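Local coordinates for protein quercetin 2,3-dioxygenase (Escherichia coli, PDB 1TQ5) that has quercetin 2,3-dioxygenase activity in vitro, opening the flavonol with O2 with release of carbon monoxide, as a metal-dependent bicupin of the pirin family, at residues W21-F26 with R182-V187; E83-P86 with F90-M93; H113-W118 with Q186-N191; Q211-H216 with V223-L228. One frame throughout, in Å; residues are numbered along the deposited sequence.

Contact 1. Residues W21-F26 with R182-V187; sequences WHTFSF and RVWIQV
Aromatic packing leads this contact: Phe-24 turns its edge to the face of Trp-184, the ring centroid lying 4.9 Å from that of the indole six-membered ring with the planes at 57°, an inclined edge-to-face pair. Phe-24 CZ sits over the rim of that face, 3.7 Å from Trp-184 CZ3. The indole gets there because its CG is anti to the backbone N (chi1 -178°), which sends the ring across to the loop after strand 18-22.

Apolar packing adds the methyl of Thr-23, whose CG2 comes within 3.4 Å of Trp-184 CZ2, a tight approach, while also lying over the centre of the Phe-24 ring.

The polar part runs through Gln-186 OE1. It accepts Trp-184 NE1 at 3.1 Å, nearly straight and in the carbonyl plane, and also accepts a hydrogen bond from a water, whose O is 2.6 Å from Gln-186 OE1.

A leucine in place of Trp-184 would probably leave the Phe-24 edge without its aromatic face and Gln-186 OE1 one donor short.

The chemistry implies a small, buried apolar contact between the two cupin domains, beside which one water, 2.8 Å from Thr-23 OG1, hydrogen-bonds to both segments and so joins them.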
# COMPACT_ATOMS: atom_id res chain seq x y z
N TRP A 21 -10.18 7.12 -2.39
CA TRP A 21 -9.65 7.29 -3.74
C TRP A 21 -9.08 5.93 -4.13
O TRP A 21 -8.25 5.36 -3.42
CB TRP A 21 -8.56 8.36 -3.77
CG TRP A 21 -9.11 9.72 -3.47
CD1 TRP A 21 -9.42 10.23 -2.24
CD2 TRP A 21 -9.51 10.70 -4.43
NE1 TRP A 21 -9.99 11.48 -2.38
CE2 TRP A 21 -10.06 11.79 -3.71
CE3 TRP A 21 -9.47 10.77 -5.83
CZ2 TRP A 21 -10.55 12.94 -4.34
CZ3 TRP A 21 -9.96 11.92 -6.46
CH2 TRP A 21 -10.50 12.98 -5.71
N HIS A 22 -9.54 5.40 -5.26
CA HIS A 22 -9.10 4.09 -5.74
C HIS A 22 -8.07 4.17 -6.83
O HIS A 22 -8.31 4.78 -7.88
CB HIS A 22 -10.30 3.30 -6.28
CG HIS A 22 -11.43 3.18 -5.32
ND1 HIS A 22 -11.32 2.49 -4.13
CD2 HIS A 22 -12.69 3.68 -5.36
CE1 HIS A 22 -12.47 2.57 -3.47
NE2 HIS A 22 -13.31 3.28 -4.20
N THR A 23 -6.92 3.55 -6.62
CA THR A 23 -5.88 3.56 -7.63
C THR A 23 -6.23 2.60 -8.78
O THR A 23 -5.93 2.89 -9.94
CB THR A 23 -4.52 3.16 -7.05
OG1 THR A 23 -4.07 4.18 -6.15
CG2 THR A 23 -3.50 2.97 -8.16
N PHE A 24 -6.87 1.48 -8.44
CA PHE A 24 -7.27 0.47 -9.42
C PHE A 24 -8.76 0.18 -9.31
O PHE A 24 -9.39 0.51 -8.30
CB PHE A 24 -6.54 -0.86 -9.17
CG PHE A 24 -5.04 -0.75 -9.14
CD1 PHE A 24 -4.32 -0.54 -10.30
CD2 PHE A 24 -4.36 -0.85 -7.93
CE1 PHE A 24 -2.94 -0.41 -10.27
CE2 PHE A 24 -2.98 -0.72 -7.88
CZ PHE A 24 -2.26 -0.50 -9.05
N SER A 25 -9.30 -0.46 -10.35
CA SER A 25 -10.70 -0.83 -10.37
C SER A 25 -11.03 -1.46 -9.02
O SER A 25 -10.34 -2.37 -8.56
CB SER A 25 -10.96 -1.86 -11.48
OG SER A 25 -10.50 -1.38 -12.73
N PHE A 26 -12.08 -0.96 -8.38
CA PHE A 26 -12.49 -1.47 -7.07
C PHE A 26 -14.01 -1.47 -6.96
O PHE A 26 -14.67 -0.48 -7.29
CB PHE A 26 -11.92 -0.58 -5.96
CG PHE A 26 -12.06 -1.17 -4.59
CD1 PHE A 26 -11.23 -2.20 -4.16
CD2 PHE A 26 -13.02 -0.69 -3.71
CE1 PHE A 26 -11.37 -2.75 -2.89
CE2 PHE A 26 -13.17 -1.23 -2.43
CZ PHE A 26 -12.34 -2.26 -2.02
N ARG A 182 8.20 -6.05 -12.25
CA ARG A 182 7.57 -4.75 -12.35
C ARG A 182 7.64 -3.98 -11.04
O ARG A 182 7.80 -4.57 -9.97
CB ARG A 182 6.12 -4.92 -12.78
CG ARG A 182 5.97 -5.70 -14.07
CD ARG A 182 4.62 -5.45 -14.70
NE ARG A 182 4.50 -6.06 -16.02
CZ ARG A 182 3.48 -5.85 -16.83
NH1 ARG A 182 2.49 -5.05 -16.46
NH2 ARG A 182 3.43 -6.44 -18.02
N VAL A 183 7.52 -2.66 -11.13
CA VAL A 183 7.58 -1.81 -9.96
C VAL A 183 6.50 -0.75 -9.90
O VAL A 183 6.20 -0.10 -10.90
CB VAL A 183 8.95 -1.09 -9.87
CG1 VAL A 183 8.93 -0.07 -8.75
CG2 VAL A 183 10.06 -2.09 -9.66
N TRP A 184 5.90 -0.59 -8.73
CA TRP A 184 4.91 0.43 -8.54
C TRP A 184 5.41 1.34 -7.44
O TRP A 184 5.83 0.87 -6.37
CB TRP A 184 3.55 -0.13 -8.12
CG TRP A 184 2.51 0.95 -7.97
CD1 TRP A 184 2.31 1.76 -6.88
CD2 TRP A 184 1.55 1.36 -8.95
NE1 TRP A 184 1.29 2.63 -7.12
CE2 TRP A 184 0.80 2.41 -8.38
CE3 TRP A 184 1.24 0.94 -10.25
CZ2 TRP A 184 -0.24 3.05 -9.06
CZ3 TRP A 184 0.21 1.58 -10.93
CH2 TRP A 184 -0.52 2.62 -10.33
N ILE A 185 5.41 2.63 -7.71
CA ILE A 185 5.83 3.58 -6.71
C ILE A 185 4.65 4.47 -6.40
O ILE A 185 4.07 5.10 -7.29
CB ILE A 185 7.01 4.43 -7.21
CG1 ILE A 185 8.24 3.54 -7.39
CG2 ILE A 185 7.27 5.56 -6.21
CD1 ILE A 185 9.45 4.26 -7.91
N GLN A 186 4.29 4.51 -5.12
CA GLN A 186 3.20 5.34 -4.64
C GLN A 186 3.82 6.43 -3.78
O GLN A 186 4.50 6.14 -2.79
CB GLN A 186 2.25 4.50 -3.79
CG GLN A 186 0.97 5.23 -3.35
CD GLN A 186 0.11 5.66 -4.53
OE1 GLN A 186 0.17 5.06 -5.61
NE2 GLN A 186 -0.69 6.70 -4.32
N VAL A 187 3.61 7.69 -4.17
CA VAL A 187 4.15 8.79 -3.40
C VAL A 187 3.20 9.09 -2.24
O VAL A 187 2.09 9.58 -2.44
CB VAL A 187 4.31 10.06 -4.26
CG1 VAL A 187 5.01 11.16 -3.44
CG2 VAL A 187 5.13 9.76 -5.52
O HOH W 1 -1.84 5.42 -7.29

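Contact 2. Residues E83-P86 with F90-M93; sequences EQVP and FQIM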
# COMPACT_ATOMS: atom_id res chain seq x y z
N GLU A 83 -6.31 -4.92 17.96
CA GLU A 83 -5.09 -4.12 17.89
C GLU A 83 -5.31 -2.67 17.44
O GLU A 83 -6.18 -2.39 16.61
CB GLU A 83 -4.10 -4.79 16.93
CG GLU A 83 -2.81 -4.02 16.71
CD GLU A 83 -1.73 -4.38 17.72
OE1 GLU A 83 -0.96 -3.48 18.10
OE2 GLU A 83 -1.66 -5.56 18.11
N GLN A 84 -4.54 -1.74 18.00
CA GLN A 84 -4.63 -0.34 17.62
C GLN A 84 -3.34 0.06 16.90
O GLN A 84 -2.24 -0.08 17.44
CB GLN A 84 -4.86 0.56 18.83
CG GLN A 84 -6.25 0.41 19.43
CD GLN A 84 -6.72 1.64 20.17
OE1 GLN A 84 -7.85 1.70 20.65
NE2 GLN A 84 -5.85 2.65 20.27
N VAL A 85 -3.49 0.54 15.67
CA VAL A 85 -2.35 0.93 14.84
C VAL A 85 -2.30 2.44 14.64
O VAL A 85 -3.13 3.01 13.94
CB VAL A 85 -2.44 0.22 13.46
CG1 VAL A 85 -1.20 0.51 12.63
CG2 VAL A 85 -2.61 -1.28 13.66
N PRO A 86 -1.31 3.11 15.26
CA PRO A 86 -1.19 4.56 15.13
C PRO A 86 -0.54 4.97 13.82
O PRO A 86 -0.03 4.13 13.09
CB PRO A 86 -0.34 4.93 16.34
CG PRO A 86 0.62 3.78 16.39
CD PRO A 86 -0.29 2.58 16.18
N PHE A 90 2.24 -0.14 10.37
CA PHE A 90 1.66 -1.05 9.40
C PHE A 90 1.01 -2.22 10.12
O PHE A 90 1.22 -2.43 11.31
CB PHE A 90 2.75 -1.63 8.49
CG PHE A 90 3.40 -0.63 7.57
CD1 PHE A 90 2.88 -0.40 6.30
CD2 PHE A 90 4.55 0.04 7.95
CE1 PHE A 90 3.50 0.49 5.42
CE2 PHE A 90 5.18 0.94 7.09
CZ PHE A 90 4.65 1.16 5.82
N GLN A 91 0.22 -2.98 9.37
CA GLN A 91 -0.42 -4.17 9.89
C GLN A 91 -0.68 -4.99 8.63
O GLN A 91 -0.89 -4.44 7.56
CB GLN A 91 -1.73 -3.85 10.61
CG GLN A 91 -2.96 -3.67 9.72
CD GLN A 91 -4.22 -3.36 10.52
OE1 GLN A 91 -4.29 -3.63 11.71
NE2 GLN A 91 -5.23 -2.81 9.85
N ILE A 92 -0.62 -6.31 8.75
CA ILE A 92 -0.90 -7.15 7.60
C ILE A 92 -1.75 -8.33 8.03
O ILE A 92 -1.62 -8.82 9.15
CB ILE A 92 0.40 -7.64 6.92
CG1 ILE A 92 0.05 -8.33 5.59
CG2 ILE A 92 1.15 -8.59 7.83
CD1 ILE A 92 1.26 -8.67 4.73
N MSE A 93 -2.63 -8.76 7.14
CA MSE A 93 -3.52 -9.87 7.41
C MSE A 93 -3.66 -10.75 6.17
O MSE A 93 -3.82 -10.24 5.06
CB MSE A 93 -4.88 -9.33 7.83
CG MSE A 93 -5.90 -10.35 8.29
SE MSE A 93 -7.45 -9.54 8.74
CE MSE A 93 -8.27 -9.48 7.13
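Val-85 presents both methyls to strand 90-94: CG1 is anti to its backbone N (chi1 -175°) and CG2 is anti to the carbonyl carbon, while Gln-91 CG stands between backbone N and carbonyl carbon (chi1 82°), its chain extended beyond. The motif is a beta arch of the N-terminal cupin domain: strands 82-86 and 90-94 follow each other in sequence but belong to different sheets, so they meet by packing of the Val-85 side chain rather than by backbone hydrogen bonds between them, with the CA atoms of Val-85 and Phe-90 7.0 Å apart.

The methyl and amide arms cross obliquely, CG2 of Val-85 resting against the carbonyl end of Gln-91. That amide is fixed by other partners: Tyr-130 OH bonds to OE1 and Thr-66 OG1 to NE2, so the valine packs against a group whose polar atoms are already engaged. Gln-91 also touches Glu-103, a metal ligand by similarity, which puts this inter-sheet packing beside the metal site. With an alanine at Val-85, the loss of both methyls would probably open a gap between the sheets beside the Gln-91 amide. Of the two branches CG2 comes closer, 3.5 Å from Gln-91 OE1, whereas CG1 rests 4.0 Å from the backbone O of Phe-90.

Contact 3. Residues H113-W118 with Q186-N191; sequences HLYQIW and QVVKGN
The ring of Tyr-115 and the amide of Gln-186 are inclined at 69°, and the two side chains meet at a slant. Neither Gln-186 NE2 nor Val-188 CG2 sits squarely over the tyrosine ring or at its rim; both approach it aslant. From the amide side the geometry is plainer: the hydroxyl of Tyr-115 lies close to the plane of the Gln-186 amide, where NE2 donates to OH over 3.3 Å, long but nearly straight at 164°. The CG of Gln-186 packs against the phenol end, 4.0 Å from Tyr-115 CZ. A bend at chi2 of Gln-186 (61°) turns the amide so that NE2 meets the hydroxyl end of Tyr-115, while its OE1 stays with Trp-184 NE1 and NE2 has a second, weak acceptor in Ser-202 O.

These two residues belong to different domains of the bicupin: strand 112-119 to the N-terminal cupin, strand 182-187 to the C-terminal one, and the contact spans their face-to-face interface. Just beyond Gln-186 the chain turns a corner at Val-188, where Val-188 and Lys-189 both face Glu-222 in a classic beta bulge. Val-188 CG2 reaches Tyr-115 CE1 at 4.4 Å, a loose apolar contact, and the same valine packs on Leu-69 of the N-terminal domain. A water donates to Val-188 O over 3.0 Å; its separation from Tyr-115 OH, 2.4 Å, is too short to be trusted as a bond length.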
# COMPACT_ATOMS: atom_id res chain seq x y z
N HIS A 113 -6.67 8.57 8.50
CA HIS A 113 -6.23 8.57 7.12
C HIS A 113 -5.31 7.38 6.91
O HIS A 113 -4.27 7.27 7.57
CB HIS A 113 -5.49 9.87 6.79
CG HIS A 113 -5.12 10.01 5.35
ND1 HIS A 113 -4.36 11.06 4.88
CD2 HIS A 113 -5.41 9.24 4.28
CE1 HIS A 113 -4.19 10.92 3.58
NE2 HIS A 113 -4.82 9.83 3.19
N LEU A 114 -5.68 6.48 6.01
CA LEU A 114 -4.87 5.30 5.76
C LEU A 114 -4.89 4.79 4.33
O LEU A 114 -5.75 5.15 3.53
CB LEU A 114 -5.29 4.17 6.70
CG LEU A 114 -6.74 3.66 6.59
CD1 LEU A 114 -6.95 2.98 5.26
CD2 LEU A 114 -7.03 2.70 7.72
N TYR A 115 -3.91 3.93 4.03
CA TYR A 115 -3.83 3.28 2.74
C TYR A 115 -4.23 1.83 3.00
O TYR A 115 -3.76 1.22 3.95
CB TYR A 115 -2.40 3.28 2.19
CG TYR A 115 -2.05 4.45 1.29
CD1 TYR A 115 -1.21 5.47 1.73
CD2 TYR A 115 -2.54 4.52 -0.01
CE1 TYR A 115 -0.87 6.53 0.90
CE2 TYR A 115 -2.21 5.58 -0.86
CZ TYR A 115 -1.37 6.58 -0.39
OH TYR A 115 -1.02 7.63 -1.22
N GLN A 116 -5.13 1.31 2.18
CA GLN A 116 -5.56 -0.09 2.30
C GLN A 116 -5.04 -0.78 1.04
O GLN A 116 -5.55 -0.54 -0.05
CB GLN A 116 -7.08 -0.19 2.37
CG GLN A 116 -7.64 -0.00 3.77
CD GLN A 116 -7.26 -1.13 4.71
OE1 GLN A 116 -7.69 -2.28 4.53
NE2 GLN A 116 -6.45 -0.82 5.70
N ILE A 117 -4.03 -1.62 1.22
CA ILE A 117 -3.39 -2.33 0.11
C ILE A 117 -3.74 -3.82 0.05
O ILE A 117 -3.68 -4.51 1.06
CB ILE A 117 -1.86 -2.21 0.23
CG1 ILE A 117 -1.47 -0.74 0.45
CG2 ILE A 117 -1.19 -2.79 -1.00
CD1 ILE A 117 -1.92 0.19 -0.65
N TRP A 118 -4.09 -4.31 -1.14
CA TRP A 118 -4.42 -5.73 -1.32
C TRP A 118 -3.40 -6.38 -2.25
O TRP A 118 -3.16 -5.89 -3.36
CB TRP A 118 -5.81 -5.92 -1.92
CG TRP A 118 -6.96 -5.58 -1.02
CD1 TRP A 118 -6.95 -4.71 0.04
CD2 TRP A 118 -8.31 -6.02 -1.16
NE1 TRP A 118 -8.22 -4.58 0.56
CE2 TRP A 118 -9.07 -5.37 -0.16
CE3 TRP A 118 -8.96 -6.89 -2.05
CZ2 TRP A 118 -10.45 -5.57 -0.02
CZ3 TRP A 118 -10.33 -7.09 -1.91
CH2 TRP A 118 -11.06 -6.43 -0.90
N GLN A 186 4.29 4.51 -5.12
CA GLN A 186 3.20 5.34 -4.64
C GLN A 186 3.82 6.43 -3.78
O GLN A 186 4.50 6.14 -2.79
CB GLN A 186 2.25 4.50 -3.79
CG GLN A 186 0.97 5.23 -3.35
CD GLN A 186 0.11 5.66 -4.53
OE1 GLN A 186 0.17 5.06 -5.61
NE2 GLN A 186 -0.69 6.70 -4.32
N VAL A 187 3.61 7.69 -4.17
CA VAL A 187 4.15 8.79 -3.40
C VAL A 187 3.20 9.09 -2.24
O VAL A 187 2.09 9.58 -2.44
CB VAL A 187 4.31 10.06 -4.26
CG1 VAL A 187 5.01 11.16 -3.44
CG2 VAL A 187 5.13 9.76 -5.52
N VAL A 188 3.64 8.78 -1.02
CA VAL A 188 2.82 9.05 0.15
C VAL A 188 2.77 10.56 0.35
O VAL A 188 1.72 11.13 0.65
CB VAL A 188 3.42 8.38 1.40
CG1 VAL A 188 2.58 8.73 2.63
CG2 VAL A 188 3.47 6.87 1.20
N LYS A 189 3.91 11.22 0.16
CA LYS A 189 3.96 12.67 0.30
C LYS A 189 5.25 13.24 -0.27
O LYS A 189 6.27 12.57 -0.30
CB LYS A 189 3.83 13.07 1.77
CG LYS A 189 5.01 12.69 2.66
CD LYS A 189 4.86 13.29 4.05
CE LYS A 189 4.78 14.82 3.99
NZ LYS A 189 4.55 15.45 5.31
N GLY A 190 5.19 14.48 -0.73
CA GLY A 190 6.37 15.11 -1.28
C GLY A 190 6.34 15.21 -2.79
O GLY A 190 5.32 14.96 -3.42
N ASN A 191 7.47 15.58 -3.37
CA ASN A 191 7.60 15.74 -4.81
C ASN A 191 8.87 15.04 -5.25
O ASN A 191 9.96 15.38 -4.79
CB ASN A 191 7.69 17.23 -5.18
CG ASN A 191 6.45 18.00 -4.79
OD1 ASN A 191 5.44 17.97 -5.50
ND2 ASN A 191 6.51 18.70 -3.66
O HOH W 2 -0.86 9.90 -0.32

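Contact 4. Residues Q211-H216 with V223-L228; sequences QAISIH and VLLFDL
Ile-215 and Val-223 point at each other tip to tip, and Ile-213 and Leu-225 face each other one step further along, the two pairs that make up this contact. They fill a beta arch of the C-terminal cupin domain: strand 213-217 belongs to a four-stranded sheet, strand 221-228 to the larger mixed sheet opposite, and the chain passes from one to the other through the short link between them. Pairing by CA atoms runs in opposing directions, Ile-213 with Leu-225 and Ile-215 with Val-223. In each pair the CA atoms are 9.9 Å apart, a separation that calls for side chains, not backbone bonds, to bridge the sheets.

Ile-215 spans it with a fully stretched arm: CG1 is anti to the backbone N (chi1 -172°) and CD1 continues straight on (chi2 175°). Ile-213 uses another branch, offering its CG2 methyl, with Leu-225 CD1 4.5 Å away; this is the looser pair.

Neighbours close round the four side chains. Trp-165 touches both Val-223 and Leu-225, Ile-185 packs on Ile-213 and Val-223, and Leu-167 meets Ile-215, so strands 161-167 and 182-187 of the larger sheet help wall in this apolar layer. The contact lies away from the annotated metal-binding residues and is plain packing of the barrel interior. At the tighter pair, Ile-215 CD1 is 3.9 Å from Val-223 CG2, the methyl that stands between the backbone N and carbonyl carbon of its valine.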
# COMPACT_ATOMS: atom_id res chain seq x y z
N GLN A 211 15.71 -1.83 -15.79
CA GLN A 211 16.62 -2.55 -14.91
C GLN A 211 17.03 -1.73 -13.69
O GLN A 211 17.66 -2.25 -12.77
CB GLN A 211 17.86 -3.00 -15.68
CG GLN A 211 18.62 -1.87 -16.38
CD GLN A 211 19.73 -2.38 -17.28
OE1 GLN A 211 20.64 -3.08 -16.83
NE2 GLN A 211 19.66 -2.03 -18.56
N ALA A 212 16.68 -0.45 -13.68
CA ALA A 212 17.03 0.43 -12.56
C ALA A 212 16.02 1.55 -12.35
O ALA A 212 15.53 2.15 -13.30
CB ALA A 212 18.42 1.01 -12.77
N ILE A 213 15.72 1.83 -11.09
CA ILE A 213 14.79 2.89 -10.75
C ILE A 213 15.62 4.01 -10.12
O ILE A 213 16.26 3.82 -9.09
CB ILE A 213 13.74 2.42 -9.72
CG1 ILE A 213 12.89 1.28 -10.32
CG2 ILE A 213 12.86 3.58 -9.29
CD1 ILE A 213 12.09 1.68 -11.53
N SER A 214 15.62 5.17 -10.77
CA SER A 214 16.36 6.34 -10.28
C SER A 214 15.36 7.29 -9.67
O SER A 214 14.39 7.69 -10.30
CB SER A 214 17.10 7.04 -11.42
OG SER A 214 18.08 6.20 -12.00
N ILE A 215 15.61 7.67 -8.42
CA ILE A 215 14.71 8.55 -7.72
C ILE A 215 15.43 9.79 -7.21
O ILE A 215 16.50 9.69 -6.61
CB ILE A 215 14.04 7.80 -6.55
CG1 ILE A 215 12.95 8.65 -5.92
CG2 ILE A 215 15.09 7.42 -5.52
CD1 ILE A 215 12.17 7.90 -4.84
N HIS A 216 14.85 10.95 -7.47
CA HIS A 216 15.40 12.22 -7.01
C HIS A 216 14.29 12.96 -6.27
O HIS A 216 13.18 13.10 -6.79
CB HIS A 216 15.90 13.06 -8.20
CG HIS A 216 16.39 14.42 -7.81
ND1 HIS A 216 15.53 15.48 -7.57
CD2 HIS A 216 17.64 14.88 -7.58
CE1 HIS A 216 16.24 16.53 -7.20
NE2 HIS A 216 17.52 16.19 -7.20
N VAL A 223 8.06 7.54 -0.31
CA VAL A 223 7.38 6.73 -1.30
C VAL A 223 7.39 5.28 -0.86
O VAL A 223 8.24 4.85 -0.07
CB VAL A 223 8.04 6.80 -2.69
CG1 VAL A 223 8.03 8.22 -3.21
CG2 VAL A 223 9.47 6.26 -2.62
N LEU A 224 6.41 4.54 -1.37
CA LEU A 224 6.30 3.12 -1.11
C LEU A 224 6.73 2.51 -2.43
O LEU A 224 6.21 2.87 -3.49
CB LEU A 224 4.85 2.73 -0.81
CG LEU A 224 4.19 3.35 0.43
CD1 LEU A 224 2.78 2.82 0.56
CD2 LEU A 224 5.00 3.01 1.68
N LEU A 225 7.71 1.60 -2.38
CA LEU A 225 8.18 0.98 -3.60
C LEU A 225 7.84 -0.50 -3.57
O LEU A 225 8.35 -1.26 -2.74
CB LEU A 225 9.69 1.18 -3.76
CG LEU A 225 10.27 0.76 -5.12
CD1 LEU A 225 11.46 1.63 -5.48
CD2 LEU A 225 10.65 -0.72 -5.09
N PHE A 226 6.95 -0.88 -4.48
CA PHE A 226 6.51 -2.26 -4.61
C PHE A 226 7.32 -2.96 -5.69
O PHE A 226 7.25 -2.57 -6.85
CB PHE A 226 5.04 -2.30 -5.04
CG PHE A 226 4.09 -1.74 -4.02
CD1 PHE A 226 3.49 -2.57 -3.08
CD2 PHE A 226 3.75 -0.39 -4.03
CE1 PHE A 226 2.56 -2.07 -2.17
CE2 PHE A 226 2.82 0.12 -3.14
CZ PHE A 226 2.23 -0.72 -2.20
N ASP A 227 8.11 -3.96 -5.31
CA ASP A 227 8.91 -4.74 -6.27
C ASP A 227 8.06 -6.00 -6.52
O ASP A 227 8.01 -6.90 -5.68
CB ASP A 227 10.26 -5.14 -5.67
CG ASP A 227 11.24 -5.67 -6.72
OD1 ASP A 227 10.88 -6.59 -7.48
OD2 ASP A 227 12.38 -5.15 -6.78
N LEU A 228 7.41 -6.05 -7.68
CA LEU A 228 6.49 -7.13 -8.01
C LEU A 228 6.96 -8.17 -9.02
O LEU A 228 7.78 -7.90 -9.89
CB LEU A 228 5.18 -6.50 -8.49
CG LEU A 228 4.63 -5.47 -7.50
CD1 LEU A 228 3.77 -4.44 -8.22
CD2 LEU A 228 3.86 -6.20 -6.41

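How the contacts relate
From the N terminus, residues 21-26 open contact 1, which closes only at 182-187, some 155 residues later. Nested within that long loop, contact 2 closes a tight one of three residues and ties the two sheets of the N-terminal cupin together. The chain then supplies 113-118 to contact 3, which also closes on strand 182-187; the two share Gln-186 and Val-187, and both bind the N-terminal domain to the C-terminal one. Contact 4 follows in series, closing a short loop between the sheets of the second cupin. Its strand 221-228 neighbours 182-187, so contacts 1, 3 and 4 meet along one sheet. The centres of contacts 2 and 4 are about 24 Å apart.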